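Local structure of carbohydrate binding module (Uncultured bacterium, 2W3J) at residues A[42-50]-A[126-137]. The protein probably binds uronic acid-containing sugars, as a calcium-containing carbohydrate-binding module of family 35. Residues are numbered along the deposited sequence; the frame is centred on the assembly and turned at random.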
ATOM      1  N   VAL A  42      -2.699  -3.141  -5.899  1.00 14.10           N
ATOM      2  CA  VAL A  42      -1.547  -3.265  -6.806  1.00 14.04           C
ATOM      3  C   VAL A  42      -1.154  -1.896  -7.327  1.00 14.38           C
ATOM      4  O   VAL A  42      -2.014  -1.115  -7.757  1.00 14.73           O
ATOM      5  CB  VAL A  42      -1.907  -4.153  -8.019  1.00 15.02           C
ATOM      6  CG1 VAL A  42      -0.726  -4.247  -8.992  1.00 16.21           C
ATOM      7  CG2 VAL A  42      -2.315  -5.568  -7.528  1.00 17.30           C
ATOM      8  N   TRP A  43       0.154  -1.635  -7.321  1.00 15.60           N
ATOM      9  CA  TRP A  43       0.731  -0.402  -7.854  1.00 15.40           C
ATOM     10  C   TRP A  43       1.802  -0.747  -8.894  1.00 16.54           C
ATOM     11  O   TRP A  43       2.295  -1.896  -8.935  1.00 15.82           O
ATOM     12  CB  TRP A  43       1.436   0.360  -6.750  1.00 14.98           C
ATOM     13  CG  TRP A  43       0.544   0.874  -5.610  1.00 14.80           C
ATOM     14  CD1 TRP A  43      -0.136   2.068  -5.573  1.00 16.13           C
ATOM     15  CD2 TRP A  43       0.311   0.229  -4.356  1.00 16.48           C
ATOM     16  NE1 TRP A  43      -0.766   2.205  -4.338  1.00 15.27           N
ATOM     17  CE2 TRP A  43      -0.502   1.094  -3.581  1.00 14.27           C
ATOM     18  CE3 TRP A  43       0.746  -0.979  -3.792  1.00 17.26           C
ATOM     19  CZ2 TRP A  43      -0.906   0.778  -2.288  1.00 16.79           C
ATOM     20  CZ3 TRP A  43       0.335  -1.295  -2.493  1.00 19.34           C
ATOM     21  CH2 TRP A  43      -0.494  -0.420  -1.762  1.00 17.08           C
ATOM     22  N   SER A  44       2.157   0.242  -9.721  1.00 16.28           N
ATOM     23  CA  SER A  44       3.218   0.046 -10.741  1.00 17.98           C
ATOM     24  C   SER A  44       4.118   1.276 -10.694  1.00 18.26           C
ATOM     25  O   SER A  44       3.625   2.410 -10.729  1.00 18.64           O
ATOM     26  CB  SER A  44       2.593  -0.067 -12.132  1.00 17.74           C
ATOM     27  OG  SER A  44       3.577  -0.286 -13.169  1.00 21.03           O
ATOM     28  N   LEU A  45       5.428   1.055 -10.602  1.00 18.56           N
ATOM     29  CA  LEU A  45       6.380   2.157 -10.544  0.50 19.62           C
ATOM     30  C   LEU A  45       7.596   1.881 -11.401  1.00 20.78           C
ATOM     31  O   LEU A  45       7.873   0.734 -11.747  1.00 20.86           O
ATOM     32  CB  LEU A  45       6.839   2.419  -9.103  0.50 19.50           C
ATOM     33  CG  LEU A  45       7.780   1.495  -8.322  0.50 19.84           C
ATOM     34  CD1 LEU A  45       9.220   1.484  -8.850  0.50 18.16           C
ATOM     35  CD2 LEU A  45       7.779   1.903  -6.861  0.50 19.03           C
ATOM     36  N   SER A  46       8.333   2.938 -11.706  1.00 21.42           N
ATOM     37  CA  SER A  46       9.617   2.793 -12.392  0.50 22.22           C
ATOM     38  C   SER A  46      10.714   3.269 -11.475  1.00 22.05           C
ATOM     39  O   SER A  46      10.545   4.269 -10.767  1.00 21.66           O
ATOM     40  CB  SER A  46       9.647   3.634 -13.670  0.50 22.33           C
ATOM     41  OG  SER A  46       8.653   3.206 -14.572  0.50 24.07           O
ATOM     42  N   ALA A  47      11.843   2.556 -11.481  1.00 22.91           N
ATOM     43  CA  ALA A  47      13.029   2.932 -10.734  1.00 23.55           C
ATOM     44  C   ALA A  47      14.187   3.137 -11.736  1.00 25.68           C
ATOM     45  O   ALA A  47      14.342   2.359 -12.669  1.00 25.33           O
ATOM     46  CB  ALA A  47      13.403   1.866  -9.731  1.00 24.18           C
ATOM     47  N   ALA A  48      14.984   4.179 -11.531  1.00 27.34           N
ATOM     48  CA  ALA A  48      16.152   4.419 -12.407  1.00 29.13           C
ATOM     49  C   ALA A  48      17.265   3.376 -12.198  1.00 30.31           C
ATOM     50  O   ALA A  48      17.975   3.013 -13.138  1.00 32.29           O
ATOM     51  CB  ALA A  48      16.684   5.833 -12.210  1.00 28.84           C
ATOM     52  N   SER A  49      17.441   2.881 -10.985  1.00 31.32           N
ATOM     53  CA  SER A  49      18.444   1.852 -10.797  1.00 32.45           C
ATOM     54  C   SER A  49      17.994   0.808  -9.804  1.00 32.22           C
ATOM     55  O   SER A  49      17.084   1.050  -8.996  1.00 32.07           O
ATOM     56  CB  SER A  49      19.778   2.458 -10.362  1.00 33.45           C
ATOM     57  OG  SER A  49      19.654   3.047  -9.089  1.00 35.97           O
ATOM     58  N   ALA A  50      18.633  -0.355  -9.881  1.00 31.89           N
ATOM     59  CA  ALA A  50      18.317  -1.466  -9.004  1.00 31.50           C
ATOM     60  C   ALA A  50      19.010  -1.317  -7.661  1.00 31.34           C
ATOM     61  O   ALA A  50      20.240  -1.258  -7.581  1.00 32.10           O
ATOM     62  CB  ALA A  50      18.691  -2.782  -9.658  1.00 31.80           C
ATOM     63  N   VAL A 126       7.275   5.849  -1.879  1.00 18.62           N
ATOM     64  CA  VAL A 126       8.568   5.194  -2.071  1.00 19.56           C
ATOM     65  C   VAL A 126       9.660   6.281  -2.098  1.00 21.65           C
ATOM     66  O   VAL A 126       9.623   7.177  -2.954  1.00 21.52           O
ATOM     67  CB  VAL A 126       8.565   4.374  -3.371  1.00 20.49           C
ATOM     68  CG1 VAL A 126       9.952   3.684  -3.621  1.00 18.97           C
ATOM     69  CG2 VAL A 126       7.405   3.335  -3.321  1.00 19.60           C
ATOM     70  N   THR A 127      10.592   6.204  -1.162  1.00 22.94           N
ATOM     71  CA  THR A 127      11.643   7.223  -1.086  0.50 25.12           C
ATOM     72  C   THR A 127      12.874   6.851  -1.896  1.00 25.96           C
ATOM     73  O   THR A 127      13.158   5.676  -2.133  1.00 27.03           O
ATOM     74  CB  THR A 127      12.044   7.548   0.359  0.50 24.97           C
ATOM     75  OG1 THR A 127      12.474   6.357   1.027  0.50 25.70           O
ATOM     76  CG2 THR A 127      10.880   8.159   1.091  0.50 26.27           C
ATOM     77  N   GLY A 128      13.600   7.874  -2.344  1.00 27.82           N
ATOM     78  CA  GLY A 128      14.777   7.671  -3.186  1.00 28.95           C
ATOM     79  C   GLY A 128      14.650   8.420  -4.499  1.00 30.07           C
ATOM     80  O   GLY A 128      13.546   8.722  -4.960  1.00 29.70           O
ATOM     81  N   ASN A 129      15.790   8.725  -5.118  1.00 30.21           N
ATOM     82  CA  ASN A 129      15.785   9.447  -6.364  1.00 30.34           C
ATOM     83  C   ASN A 129      15.356   8.527  -7.474  1.00 28.90           C
ATOM     84  O   ASN A 129      15.532   7.317  -7.387  1.00 29.17           O
ATOM     85  CB  ASN A 129      17.192   9.989  -6.689  1.00 31.62           C
ATOM     86  CG  ASN A 129      17.784  10.799  -5.546  1.00 36.11           C
ATOM     87  OD1 ASN A 129      17.117  11.674  -4.969  1.00 40.84           O
ATOM     88  ND2 ASN A 129      19.046  10.526  -5.217  1.00 39.49           N
ATOM     89  N   GLY A 130      14.814   9.105  -8.532  1.00 27.30           N
ATOM     90  CA  GLY A 130      14.545   8.354  -9.739  1.00 25.99           C
ATOM     91  C   GLY A 130      13.351   7.408  -9.664  1.00 24.82           C
ATOM     92  O   GLY A 130      13.269   6.448 -10.423  1.00 25.86           O
ATOM     93  N   ILE A 131      12.419   7.694  -8.764  1.00 22.50           N
ATOM     94  CA  ILE A 131      11.189   6.889  -8.670  1.00 20.27           C
ATOM     95  C   ILE A 131      10.051   7.680  -9.326  1.00 19.15           C
ATOM     96  O   ILE A 131       9.836   8.858  -8.981  1.00 19.02           O
ATOM     97  CB  ILE A 131      10.836   6.601  -7.195  1.00 19.89           C
ATOM     98  CG1 ILE A 131      11.928   5.796  -6.498  1.00 20.95           C
ATOM     99  CG2 ILE A 131       9.506   5.877  -7.107  1.00 19.75           C
ATOM    100  CD1 ILE A 131      12.092   4.411  -7.046  1.00 22.94           C
ATOM    101  N   THR A 132       9.360   7.064 -10.281  1.00 18.64           N
ATOM    102  CA  THR A 132       8.171   7.655 -10.893  1.00 19.52           C
ATOM    103  C   THR A 132       7.089   6.583 -10.994  1.00 18.84           C
ATOM    104  O   THR A 132       7.382   5.413 -10.815  1.00 19.96           O
ATOM    105  CB  THR A 132       8.432   8.173 -12.328  1.00 20.07           C
ATOM    106  OG1 THR A 132       8.994   7.126 -13.119  1.00 23.77           O
ATOM    107  CG2 THR A 132       9.418   9.361 -12.302  1.00 22.23           C
ATOM    108  N   PRO A 133       5.853   6.984 -11.308  1.00 18.66           N
ATOM    109  CA  PRO A 133       4.803   6.013 -11.541  1.00 18.43           C
ATOM    110  C   PRO A 133       5.048   5.352 -12.888  1.00 19.19           C
ATOM    111  O   PRO A 133       5.759   5.909 -13.714  1.00 18.93           O
ATOM    112  CB  PRO A 133       3.511   6.857 -11.573  1.00 19.04           C
ATOM    113  CG  PRO A 133       3.961   8.275 -11.754  1.00 19.52           C
ATOM    114  CD  PRO A 133       5.374   8.377 -11.316  1.00 18.53           C
ATOM    115  N   ALA A 134       4.498   4.158 -13.082  1.00 18.43           N
ATOM    116  CA  ALA A 134       4.584   3.449 -14.365  1.00 19.71           C
ATOM    117  C   ALA A 134       3.202   3.027 -14.837  1.00 20.98           C
ATOM    118  O   ALA A 134       2.250   3.017 -14.039  1.00 20.13           O
ATOM    119  CB  ALA A 134       5.510   2.221 -14.233  1.00 19.61           C
ATOM    120  N   ALA A 135       3.063   2.692 -16.122  1.00 21.33           N
ATOM    121  CA  ALA A 135       1.781   2.216 -16.620  1.00 23.34           C
ATOM    122  C   ALA A 135       1.413   0.887 -15.937  1.00 24.27           C
ATOM    123  O   ALA A 135       2.291   0.130 -15.522  1.00 24.33           O
ATOM    124  CB  ALA A 135       1.845   2.010 -18.136  1.00 23.38           C
ATOM    125  N   CYS A 136       0.118   0.612 -15.846  1.00 27.11           N
ATOM    126  CA  CYS A 136      -0.371  -0.652 -15.300  1.00 29.90           C
ATOM    127  C   CYS A 136      -0.241  -1.750 -16.337  1.00 31.18           C
ATOM    128  O   CYS A 136      -0.567  -1.526 -17.491  1.00 31.38           O
ATOM    129  CB  CYS A 136      -1.835  -0.493 -14.941  1.00 29.95           C
ATOM    130  SG  CYS A 136      -2.027   0.784 -13.704  1.00 37.42           S
ATOM    131  N   PRO A 137       0.225  -2.939 -15.932  1.00 33.14           N
ATOM    132  CA  PRO A 137       0.366  -4.045 -16.905  1.00 34.54           C
ATOM    133  C   PRO A 137      -0.954  -4.406 -17.585  1.00 35.32           C
ATOM    134  O   PRO A 137      -2.026  -4.044 -17.077  1.00 36.40           O
ATOM    135  CB  PRO A 137       0.841  -5.214 -16.039  1.00 34.75           C
ATOM    136  CG  PRO A 137       0.464  -4.834 -14.612  1.00 35.39           C
ATOM    137  CD  PRO A 137       0.636  -3.340 -14.573  1.00 33.49           C
TER
HETATM  138  O   HOH W   1       7.839   5.641 -15.234  1.00 54.04           O
HETATM  139  O   HOH W   2      15.481   5.094  -8.849  1.00 53.27           O
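S46 and T132 form the antiparallel hydrogen-bonded pair that joins strand 131-133 to strand 40-47: S46 N gives a nearly straight bond to T132 O (2.8 Å, 173° at the hydrogen), and T132 N returns one to S46 O. Towards the C-terminus A134 N continues the pairing to S44 O, reaching it from above the carbonyl plane; at the other end A48 N makes only a weak bond to G130 O.

Among the side chains, S44 turns OG anti to its backbone N (chi1 -179°), which carries the hydroxyl to A135 O at 2.7 Å, while A134 CB lies 3.3 Å from S44 OG. An alanine at S44 removes the hydroxyl, and the tail after A134 would probably be held less firmly there, A135 O lacking this partner. On the T132 side of the sheet, one water is held by T132 OG1 and P133 O.

In one of two modelled conformers, L45 CD2 meets V126 CG2 tip to tip at 3.8 Å; A47 CB touches I131 CD1.

L45 and V126 lie on F4, I131 and P133 on W2, and A47, V126 and I131 on Y53. After strand 120-126 of one beta-sandwich sheet, the chain turns back and adds to strand 40-47, which also pairs with strands 11-14 and 104-112.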